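Local coordinates for protein acyl-CoA dehydrogenase (Geobacillus kaustophilus, PDB 2PG0) that probably catalyses the FAD-dependent alpha,beta-dehydrogenation of thioester-bound acyl chains, introducing a double bond next to the carbonyl group, at residues C57-E62 / I97-I102; A103-E108 / M242-Q247; K279-S282 / T286-F289. One frame throughout, in Å; residues are numbered along the deposited sequence.

Contact 1: residues C57-E62 / I97-I102; sequences CPWVDE and IVTPYI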
loop_
_atom_site.group_PDB
_atom_site.type_symbol
_atom_site.label_atom_id
_atom_site.label_comp_id
_atom_site.label_asym_id
_atom_site.label_seq_id
_atom_site.Cartn_x
_atom_site.Cartn_y
_atom_site.Cartn_z
ATOM N N CYS A 57 -38.061 -10.737 -8.285
ATOM C CA CYS A 57 -38.404 -11.604 -7.153
ATOM C C CYS A 57 -38.645 -13.072 -7.539
ATOM O O CYS A 57 -39.661 -13.649 -7.151
ATOM C CB CYS A 57 -39.630 -11.049 -6.423
ATOM S SG CYS A 57 -39.445 -9.355 -5.873
ATOM N N PRO A 58 -37.703 -13.690 -8.276
ATOM C CA PRO A 58 -37.976 -15.039 -8.793
ATOM C C PRO A 58 -38.063 -16.105 -7.690
ATOM O O PRO A 58 -38.621 -17.186 -7.909
ATOM C CB PRO A 58 -36.790 -15.299 -9.725
ATOM C CG PRO A 58 -35.693 -14.472 -9.170
ATOM C CD PRO A 58 -36.353 -13.224 -8.651
ATOM N N TRP A 59 -37.528 -15.780 -6.511
ATOM C CA TRP A 59 -37.528 -16.674 -5.346
ATOM C C TRP A 59 -38.898 -16.764 -4.669
ATOM O O TRP A 59 -39.136 -17.664 -3.857
ATOM C CB TRP A 59 -36.485 -16.201 -4.320
ATOM C CG TRP A 59 -36.661 -14.753 -3.961
ATOM C CD1 TRP A 59 -36.021 -13.689 -4.523
ATOM C CD2 TRP A 59 -37.559 -14.209 -2.983
ATOM N NE1 TRP A 59 -36.457 -12.517 -3.957
ATOM C CE2 TRP A 59 -37.397 -12.805 -3.005
ATOM C CE3 TRP A 59 -38.479 -14.771 -2.080
ATOM C CZ2 TRP A 59 -38.124 -11.952 -2.169
ATOM C CZ3 TRP A 59 -39.197 -13.918 -1.243
ATOM C CH2 TRP A 59 -39.013 -12.526 -1.294
ATOM N N VAL A 60 -39.778 -15.811 -4.978
ATOM C CA VAL A 60 -41.125 -15.761 -4.403
ATOM C C VAL A 60 -41.904 -17.035 -4.781
ATOM O O VAL A 60 -41.703 -17.599 -5.860
ATOM C CB VAL A 60 -41.872 -14.462 -4.838
ATOM C CG1 VAL A 60 -43.377 -14.560 -4.606
ATOM C CG2 VAL A 60 -41.301 -13.238 -4.100
ATOM N N ASP A 61 -42.760 -17.498 -3.871
ATOM C CA ASP A 61 -43.518 -18.732 -4.089
ATOM C C ASP A 61 -44.442 -18.613 -5.297
ATOM O O ASP A 61 -44.937 -17.525 -5.598
ATOM C CB ASP A 61 -44.334 -19.099 -2.845
ATOM C CG ASP A 61 -44.844 -20.530 -2.891
ATOM O OD1 ASP A 61 -44.048 -21.456 -2.612
ATOM O OD2 ASP A 61 -46.036 -20.728 -3.219
ATOM N N GLU A 62 -44.673 -19.739 -5.972
ATOM C CA GLU A 62 -45.548 -19.791 -7.149
ATOM C C GLU A 62 -46.959 -19.255 -6.893
ATOM O O GLU A 62 -47.593 -18.711 -7.802
ATOM C CB GLU A 62 -45.598 -21.213 -7.742
ATOM C CG GLU A 62 -46.051 -22.308 -6.768
ATOM C CD GLU A 62 -46.001 -23.717 -7.370
ATOM O OE1 GLU A 62 -45.820 -23.856 -8.602
ATOM O OE2 GLU A 62 -46.143 -24.692 -6.601
ATOM N N ILE A 97 -32.987 -7.446 -1.354
ATOM C CA ILE A 97 -32.827 -6.702 -0.112
ATOM C C ILE A 97 -34.171 -6.373 0.532
ATOM O O ILE A 97 -34.390 -6.718 1.693
ATOM C CB ILE A 97 -31.924 -5.451 -0.301
ATOM C CG1 ILE A 97 -30.492 -5.905 -0.639
ATOM C CG2 ILE A 97 -31.944 -4.543 0.960
ATOM C CD1 ILE A 97 -29.645 -4.872 -1.344
ATOM N N VAL A 98 -35.082 -5.750 -0.215
ATOM C CA VAL A 98 -36.313 -5.237 0.394
ATOM C C VAL A 98 -37.435 -6.267 0.451
ATOM O O VAL A 98 -37.960 -6.555 1.522
ATOM C CB VAL A 98 -36.839 -3.941 -0.279
ATOM C CG1 VAL A 98 -38.018 -3.391 0.510
ATOM C CG2 VAL A 98 -35.749 -2.891 -0.378
ATOM N N THR A 99 -37.809 -6.826 -0.698
ATOM C CA THR A 99 -38.944 -7.756 -0.723
ATOM C C THR A 99 -38.793 -8.964 0.223
ATOM O O THR A 99 -39.794 -9.408 0.776
ATOM C CB THR A 99 -39.340 -8.189 -2.158
ATOM O OG1 THR A 99 -38.245 -8.864 -2.779
ATOM C CG2 THR A 99 -39.705 -6.980 -2.984
ATOM N N PRO A 100 -37.557 -9.496 0.422
ATOM C CA PRO A 100 -37.416 -10.495 1.488
ATOM C C PRO A 100 -37.944 -10.090 2.877
ATOM O O PRO A 100 -38.340 -10.972 3.642
ATOM C CB PRO A 100 -35.907 -10.743 1.536
ATOM C CG PRO A 100 -35.477 -10.532 0.128
ATOM C CD PRO A 100 -36.275 -9.320 -0.298
ATOM N N TYR A 101 -37.961 -8.800 3.207
ATOM C CA TYR A 101 -38.552 -8.376 4.485
ATOM C C TYR A 101 -40.040 -8.720 4.532
ATOM O O TYR A 101 -40.539 -9.202 5.550
ATOM C CB TYR A 101 -38.386 -6.876 4.723
ATOM C CG TYR A 101 -37.015 -6.441 5.196
ATOM C CD1 TYR A 101 -35.985 -6.215 4.289
ATOM C CD2 TYR A 101 -36.762 -6.223 6.552
ATOM C CE1 TYR A 101 -34.726 -5.792 4.715
ATOM C CE2 TYR A 101 -35.509 -5.805 6.992
ATOM C CZ TYR A 101 -34.498 -5.587 6.067
ATOM O OH TYR A 101 -33.256 -5.170 6.485
ATOM N N ILE A 102 -40.734 -8.448 3.427
ATOM C CA ILE A 102 -42.171 -8.731 3.292
ATOM C C ILE A 102 -42.429 -10.242 3.405
ATOM O O ILE A 102 -43.314 -10.669 4.146
ATOM C CB ILE A 102 -42.763 -8.133 1.972
ATOM C CG1 ILE A 102 -42.609 -6.604 1.952
ATOM C CG2 ILE A 102 -44.255 -8.531 1.784
ATOM C CD1 ILE A 102 -42.849 -5.956 0.582
#

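Contact 2: residues A103-E108 / M242-Q247; sequences ASYGTE and MEKLQQ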
loop_
_atom_site.group_PDB
_atom_site.type_symbol
_atom_site.label_atom_id
_atom_site.label_comp_id
_atom_site.label_asym_id
_atom_site.label_seq_id
_atom_site.Cartn_x
_atom_site.Cartn_y
_atom_site.Cartn_z
ATOM N N ALA A 103 -41.635 -11.045 2.700
ATOM C CA ALA A 103 -41.792 -12.497 2.739
ATOM C C ALA A 103 -41.476 -13.088 4.116
ATOM O O ALA A 103 -42.188 -13.980 4.586
ATOM C CB ALA A 103 -40.942 -13.155 1.669
ATOM N N SER A 104 -40.419 -12.593 4.758
ATOM C CA SER A 104 -39.986 -13.125 6.050
ATOM C C SER A 104 -40.868 -12.701 7.223
ATOM O O SER A 104 -41.151 -13.512 8.110
ATOM C CB SER A 104 -38.535 -12.735 6.346
ATOM O OG SER A 104 -37.649 -13.470 5.528
ATOM N N TYR A 105 -41.294 -11.441 7.225
ATOM C CA TYR A 105 -41.933 -10.851 8.406
ATOM C C TYR A 105 -43.374 -10.419 8.201
ATOM O O TYR A 105 -44.036 -9.992 9.151
ATOM C CB TYR A 105 -41.110 -9.661 8.913
ATOM C CG TYR A 105 -39.637 -9.964 9.050
ATOM C CD1 TYR A 105 -39.185 -10.968 9.913
ATOM C CD2 TYR A 105 -38.691 -9.246 8.318
ATOM C CE1 TYR A 105 -37.823 -11.253 10.035
ATOM C CE2 TYR A 105 -37.330 -9.519 8.437
ATOM C CZ TYR A 105 -36.907 -10.519 9.294
ATOM O OH TYR A 105 -35.565 -10.784 9.407
ATOM N N GLY A 106 -43.855 -10.517 6.966
ATOM C CA GLY A 106 -45.214 -10.123 6.656
ATOM C C GLY A 106 -46.223 -11.156 7.116
ATOM O O GLY A 106 -45.917 -12.357 7.194
ATOM N N THR A 107 -47.427 -10.684 7.427
ATOM C CA THR A 107 -48.567 -11.565 7.657
ATOM C C THR A 107 -49.016 -12.135 6.309
ATOM O O THR A 107 -48.643 -11.622 5.253
ATOM C CB THR A 107 -49.754 -10.806 8.286
ATOM O OG1 THR A 107 -50.219 -9.804 7.372
ATOM C CG2 THR A 107 -49.353 -10.150 9.606
ATOM N N GLU A 108 -49.825 -13.189 6.342
ATOM C CA GLU A 108 -50.391 -13.751 5.113
ATOM C C GLU A 108 -51.124 -12.685 4.297
ATOM O O GLU A 108 -50.978 -12.624 3.078
ATOM C CB GLU A 108 -51.319 -14.928 5.426
ATOM C CG GLU A 108 -50.632 -16.094 6.136
ATOM C CD GLU A 108 -49.403 -16.611 5.397
ATOM O OE1 GLU A 108 -49.486 -16.858 4.170
ATOM O OE2 GLU A 108 -48.350 -16.778 6.055
ATOM N N MET A 242 -30.688 -6.192 11.374
ATOM C CA MET A 242 -29.382 -6.826 11.593
ATOM C C MET A 242 -29.330 -8.186 10.890
ATOM O O MET A 242 -28.312 -8.543 10.284
ATOM C CB MET A 242 -29.059 -6.952 13.094
ATOM C CG MET A 242 -28.757 -5.617 13.824
ATOM S SD MET A 242 -27.467 -4.543 13.107
ATOM C CE MET A 242 -28.450 -3.237 12.373
ATOM N N GLU A 243 -30.449 -8.908 10.944
ATOM C CA GLU A 243 -30.603 -10.215 10.299
ATOM C C GLU A 243 -30.464 -10.135 8.767
ATOM O O GLU A 243 -29.687 -10.879 8.168
ATOM C CB GLU A 243 -31.962 -10.812 10.697
ATOM C CG GLU A 243 -32.279 -12.207 10.167
ATOM C CD GLU A 243 -33.686 -12.681 10.550
ATOM O OE1 GLU A 243 -34.255 -12.165 11.544
ATOM O OE2 GLU A 243 -34.240 -13.567 9.855
ATOM N N LYS A 244 -31.200 -9.219 8.143
ATOM C CA LYS A 244 -31.215 -9.102 6.681
ATOM C C LYS A 244 -29.961 -8.452 6.075
ATOM O O LYS A 244 -29.674 -8.631 4.889
ATOM C CB LYS A 244 -32.463 -8.347 6.225
ATOM C CG LYS A 244 -33.777 -9.077 6.503
ATOM C CD LYS A 244 -33.849 -10.380 5.737
ATOM C CE LYS A 244 -35.237 -10.980 5.779
ATOM N NZ LYS A 244 -35.210 -12.359 5.235
ATOM N N LEU A 245 -29.216 -7.699 6.882
ATOM C CA LEU A 245 -27.993 -7.048 6.393
ATOM C C LEU A 245 -26.897 -8.030 5.921
ATOM O O LEU A 245 -26.031 -7.634 5.135
ATOM C CB LEU A 245 -27.461 -6.010 7.406
ATOM C CG LEU A 245 -28.131 -4.619 7.379
ATOM C CD1 LEU A 245 -27.959 -3.871 8.700
ATOM C CD2 LEU A 245 -27.634 -3.755 6.225
ATOM N N GLN A 246 -26.940 -9.288 6.375
ATOM C CA GLN A 246 -26.039 -10.337 5.856
ATOM C C GLN A 246 -26.218 -10.492 4.338
ATOM O O GLN A 246 -25.252 -10.384 3.590
ATOM C CB GLN A 246 -26.212 -11.693 6.582
ATOM C CG GLN A 246 -25.396 -12.871 5.956
ATOM C CD GLN A 246 -25.457 -14.205 6.731
ATOM O OE1 GLN A 246 -25.162 -14.273 7.934
ATOM N NE2 GLN A 246 -25.804 -15.282 6.022
ATOM N N GLN A 247 -27.455 -10.727 3.890
ATOM C CA GLN A 247 -27.724 -10.803 2.449
ATOM C C GLN A 247 -27.419 -9.481 1.734
ATOM O O GLN A 247 -26.855 -9.491 0.638
ATOM C CB GLN A 247 -29.154 -11.289 2.160
ATOM C CG GLN A 247 -29.457 -11.445 0.660
ATOM C CD GLN A 247 -30.492 -12.517 0.363
ATOM O OE1 GLN A 247 -30.364 -13.667 0.798
ATOM N NE2 GLN A 247 -31.515 -12.151 -0.398
#

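Contact 3: residues K279-S282 / T286-F289; sequences KRVS and TVQF. With FAD (flavin-adenine dinucleotide), chain D.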
loop_
_atom_site.group_PDB
_atom_site.type_symbol
_atom_site.label_atom_id
_atom_site.label_comp_id
_atom_site.label_asym_id
_atom_site.label_seq_id
_atom_site.Cartn_x
_atom_site.Cartn_y
_atom_site.Cartn_z
ATOM N N LYS A 279 5.592 -0.783 -29.611
ATOM C CA LYS A 279 5.092 -1.959 -28.900
ATOM C C LYS A 279 3.629 -1.766 -28.540
ATOM O O LYS A 279 3.168 -0.633 -28.388
ATOM C CB LYS A 279 5.854 -2.160 -27.584
ATOM C CG LYS A 279 7.299 -2.576 -27.706
ATOM C CD LYS A 279 7.843 -3.023 -26.357
ATOM C CE LYS A 279 9.341 -3.273 -26.445
ATOM N NZ LYS A 279 9.843 -3.980 -25.232
ATOM N N ARG A 280 2.907 -2.871 -28.375
ATOM C CA ARG A 280 1.621 -2.834 -27.685
ATOM C C ARG A 280 1.921 -2.476 -26.227
ATOM O O ARG A 280 2.945 -2.896 -25.675
ATOM C CB ARG A 280 0.895 -4.182 -27.785
ATOM C CG ARG A 280 0.414 -4.535 -29.192
ATOM C CD ARG A 280 -0.125 -5.963 -29.294
ATOM N NE ARG A 280 0.925 -6.979 -29.185
ATOM C CZ ARG A 280 1.039 -7.838 -28.177
ATOM N NH1 ARG A 280 0.157 -7.820 -27.184
ATOM N NH2 ARG A 280 2.032 -8.721 -28.161
ATOM N N VAL A 281 1.055 -1.673 -25.616
ATOM C CA VAL A 281 1.263 -1.253 -24.230
ATOM C C VAL A 281 1.327 -2.482 -23.299
ATOM O O VAL A 281 2.089 -2.501 -22.329
ATOM C CB VAL A 281 0.205 -0.213 -23.779
ATOM C CG1 VAL A 281 0.297 0.059 -22.281
ATOM C CG2 VAL A 281 0.389 1.106 -24.554
ATOM N N SER A 282 0.560 -3.512 -23.641
ATOM C CA SER A 282 0.533 -4.780 -22.901
ATOM C C SER A 282 1.874 -5.543 -22.930
ATOM O O SER A 282 2.030 -6.542 -22.233
ATOM C CB SER A 282 -0.587 -5.672 -23.444
ATOM O OG SER A 282 -0.378 -5.974 -24.815
ATOM N N THR A 286 6.008 -3.595 -16.698
ATOM C CA THR A 286 5.204 -2.973 -15.625
ATOM C C THR A 286 3.702 -3.132 -15.869
ATOM O O THR A 286 2.943 -3.336 -14.924
ATOM C CB THR A 286 5.518 -1.477 -15.396
ATOM O OG1 THR A 286 5.292 -0.738 -16.604
ATOM C CG2 THR A 286 6.952 -1.291 -14.908
ATOM N N VAL A 287 3.277 -3.058 -17.129
ATOM C CA VAL A 287 1.864 -3.245 -17.468
ATOM C C VAL A 287 1.454 -4.699 -17.238
ATOM O O VAL A 287 0.401 -4.970 -16.659
ATOM C CB VAL A 287 1.548 -2.822 -18.922
ATOM C CG1 VAL A 287 0.097 -3.153 -19.286
ATOM C CG2 VAL A 287 1.822 -1.327 -19.118
ATOM N N GLN A 288 2.302 -5.623 -17.683
ATOM C CA GLN A 288 2.094 -7.056 -17.442
ATOM C C GLN A 288 1.954 -7.394 -15.962
ATOM O O GLN A 288 1.047 -8.128 -15.578
ATOM C CB GLN A 288 3.225 -7.872 -18.061
ATOM C CG GLN A 288 3.260 -7.793 -19.590
ATOM C CD GLN A 288 4.499 -8.426 -20.204
ATOM O OE1 GLN A 288 5.551 -8.536 -19.567
ATOM N NE2 GLN A 288 4.385 -8.819 -21.470
ATOM N N PHE A 289 2.844 -6.853 -15.137
ATOM C CA PHE A 289 2.797 -7.138 -13.702
ATOM C C PHE A 289 1.564 -6.502 -13.040
ATOM O O PHE A 289 0.912 -7.129 -12.192
ATOM C CB PHE A 289 4.084 -6.676 -13.014
ATOM C CG PHE A 289 5.213 -7.678 -13.071
ATOM C CD1 PHE A 289 5.417 -8.483 -14.198
ATOM C CD2 PHE A 289 6.101 -7.795 -11.996
ATOM C CE1 PHE A 289 6.487 -9.402 -14.249
ATOM C CE2 PHE A 289 7.169 -8.696 -12.037
ATOM C CZ PHE A 289 7.363 -9.508 -13.167
HETATM P PA FAD D . -0.596 6.773 -23.889
HETATM O O1A FAD D . -1.295 6.026 -25.004
HETATM O O2A FAD D . 0.730 7.385 -24.265
HETATM O O5B FAD D . -0.375 5.781 -22.638
HETATM C C5B FAD D . -1.481 5.148 -22.031
HETATM C C4B FAD D . -0.970 4.348 -20.845
HETATM O O4B FAD D . 0.035 3.471 -21.312
HETATM C C3B FAD D . -0.331 5.246 -19.792
HETATM O O3B FAD D . -1.023 5.128 -18.580
HETATM C C2B FAD D . 1.027 4.657 -19.520
HETATM O O2B FAD D . 0.964 4.081 -18.238
HETATM C C1B FAD D . 1.142 3.464 -20.440
HETATM N N9A FAD D . 2.446 3.442 -21.128
HETATM C C8A FAD D . 2.801 4.000 -22.333
HETATM N N7A FAD D . 4.106 3.717 -22.570
HETATM C C5A FAD D . 4.580 2.985 -21.532
HETATM C C6A FAD D . 5.823 2.430 -21.249
HETATM N N6A FAD D . 6.832 2.540 -22.111
HETATM N N1A FAD D . 5.993 1.721 -20.075
HETATM C C2A FAD D . 4.954 1.554 -19.182
HETATM N N3A FAD D . 3.722 2.103 -19.468
HETATM C C4A FAD D . 3.544 2.804 -20.622
HETATM N N1 FAD D . -1.499 17.343 -24.403
HETATM C C2 FAD D . -0.933 18.464 -24.991
HETATM O O2 FAD D . -0.046 18.338 -25.838
HETATM N N3 FAD D . -1.372 19.728 -24.639
HETATM C C4 FAD D . -2.375 19.877 -23.696
HETATM O O4 FAD D . -2.757 21.005 -23.396
HETATM C C4X FAD D . -2.942 18.749 -23.089
HETATM N N5 FAD D . -3.947 18.885 -22.141
HETATM C C5X FAD D . -4.520 17.765 -21.571
HETATM C C6 FAD D . -5.541 17.923 -20.634
HETATM C C7 FAD D . -6.133 16.815 -20.041
HETATM C C7M FAD D . -7.229 17.047 -19.038
HETATM C C8 FAD D . -5.693 15.532 -20.393
HETATM C C8M FAD D . -6.274 14.290 -19.800
HETATM C C9 FAD D . -4.677 15.376 -21.330
HETATM C C9A FAD D . -4.073 16.485 -21.924
HETATM N N10 FAD D . -3.045 16.337 -22.858
HETATM C C10 FAD D . -2.497 17.469 -23.451
HETATM C "C1'" FAD D . -2.444 14.984 -23.201
HETATM C "C2'" FAD D . -1.698 14.249 -22.075
HETATM O "O2'" FAD D . -0.405 14.784 -21.877
HETATM C "C3'" FAD D . -1.615 12.765 -22.448
HETATM O "O3'" FAD D . -2.877 12.182 -22.187
HETATM C "C4'" FAD D . -0.511 11.981 -21.724
HETATM O "O4'" FAD D . 0.769 12.448 -22.107
HETATM C "C5'" FAD D . -0.561 10.481 -22.020
HETATM O "O5'" FAD D . -0.693 10.244 -23.407
HETATM P P FAD D . -1.888 9.312 -23.933
HETATM O O1P FAD D . -3.201 9.821 -23.399
HETATM O O2P FAD D . -1.869 9.245 -25.444
HETATM O O3P FAD D . -1.600 7.870 -23.260
#

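Contact 1: residues C57-E62 / I97-I102
The Trp59 indole presents the rim of its six-membered ring to Thr99 and Pro100. Near the ring plane, Thr99 OG1 meets that edge at Trp59 CZ2, 3.1 Å away, and Thr99 O also lies in the plane at the edge. Pro100 comes in obliquely, its CD 3.7 Å from Trp59 CZ2. One face of the indole is covered from its own segment: Val60 CG2 sits 3.5 Å above the plane, and Cys57 CB rests over the same face, both displaced toward the rim.

Trp59 carries CG between its backbone N and carbonyl carbon (chi1 53°), which turns the indole off the loop and onto the helix. Its orientation is also fixed from the pyrrole side, since NE1 donates a hydrogen bond to Asn95 O, one turn before Thr99 on helix 89-105. Thr99 OG1 is likewise engaged there, hydrogen-bonded to His94 O, so the hydroxyl touching the indole is also held by its own helix. With OG1 at chi1 61°, the methyl CG2 is placed beside the backbone N, 3.7 Å from Cys57 SG.

The loop belongs to the helical N-terminal part of the acyl-CoA dehydrogenase fold and runs between helices 44-52 and 71-84. Cys57 to Val60 form a type I beta turn, closed by Val60 N to Cys57 O at 3.1 Å, and this turn brings both Cys57 and Trp59 against helix 89-105. That helix is kinked here. Pro100 has no N-H to give to the preceding turn, and Tyr101 N bonds three residues back, to Val98 O, at 2.8 Å. Beyond Cys57 and Val60, Val119 of helix 108-120 packs on both side chains, while Asn95 OD1 accepts a hydrogen bond from Cys57 N.

Contact 2: residues A103-E108 / M242-Q247
Lys244 and Ser104 supply the clear hydrogen bond of this contact: Lys244 NZ donates to Ser104 OG over 2.7 Å. The serine oxygen has a second, weak bond to Pro100 O, one turn back on its own helix, so OG links the ammonium to the backbone of helix 89-105. This meeting is close to the carboxyl-terminal end of that helix, where the helix dipole would probably favour a positive group.

The second polar meeting involves Tyr105 and Glu243, whose side chains approach from opposite directions. Tyr105 OH lies 2.9 Å from Glu243 OE1 and 3.1 Å from Glu243 OE2, the latter at a poor angle for a hydrogen bond. The hydroxyl stands over the flat of the carboxylate, whose plane is perpendicular to the ring; seen from the tyrosine, OE1 is at the ring edge. Glu243 delivers the group on a straight chain, with CG anti to its backbone N (chi1 -177°).

Two helical parts of the acyl-CoA dehydrogenase fold are joined here. Helix 89-105 is part of the N-terminal helical domain, and helix 237-273 is a long helix of the C-terminal one. Gly106 is the first residue off helix 89-105, and Thr107 caps the start of the next.

Van der Waals contact comes from the Lys244 chain. It bends at chi2 (-63°) and then runs straight, which takes CE past the phenol end of Tyr105, 3.7 Å from Tyr105 CE2. Ser104 CB sits 3.8 Å above the centre of one face of the same ring, so that face is covered by the neighbouring residue. Tyr240, one turn before Lys244, also meets the Tyr105 ring, their planes about 35° apart.

Contact 3: residues K279-S282 / T286-F289
Val281 and Val287 meet in the wall of the FAD pocket, at its adenosine end. Their side chains cross at about a right angle, with Val281 CG1 3.8 Å from Val287 CG2. The same two methyls face the cofactor: Val281 CG1 lies 3.6 Å from the ribose oxygen O4B of FAD, and Val287 CG2 lies 3.9 Å from its adenine N3A. Val287 owes this double role to CG1 being anti to its backbone N (chi1 175°), which leaves CG2 beside that N, also 3.4 Å from Val281 O, while CG1 packs on Ser282 CA. Replacing this valine by alanine removes both methyls and is likely to open a gap beside Val281 CG1 and next to the adenine, leaving the base freer to shift. Thr286 adds to this wall, its OG1 3.5 Å from FAD C2A and hydrogen-bonded to Gln285 OE1 of the third subunit.

Gln288 reaches back toward Ser282. Its CG lies 3.2 Å from Ser282 O, and NE2 gives that oxygen a weak hydrogen bond of 3.4 Å, bent to 129°. Ser282 OG points elsewhere, bonding to Leu385 O of the second subunit, which also takes a bond from Arg280 NH1.

The chain here leaves the two-stranded hairpin 275-276 and 279-280, makes a short 3-10 turn at Val281 and Ser282, and enters helix 285-313, with Val271 of helix 237-273 packing against Val281, Ser282 and Val287.

In the fold
Contacts 1, 2 and 3 follow one another in series along the chain. The first two are neighbours, their centres about 9 Å apart, and share helix 89-105: contact 1 lays a loop of the N-terminal region on it, contact 2 joins its end to helix 237-273. They touch directly, with Tyr101 OH 3.3 Å from Lys244 CB and Trp59 CZ3 3.5 Å from Ala103 CB. Contact 3 lies on the opposite side of the chain's centre, its centre about 46 Å from that of contact 1 and about 49 Å from that of contact 2. Helix 237-273 runs from contact 2 toward contact 3, carrying Lys244 near one end and Val271 near the other, where neighbouring subunits close in.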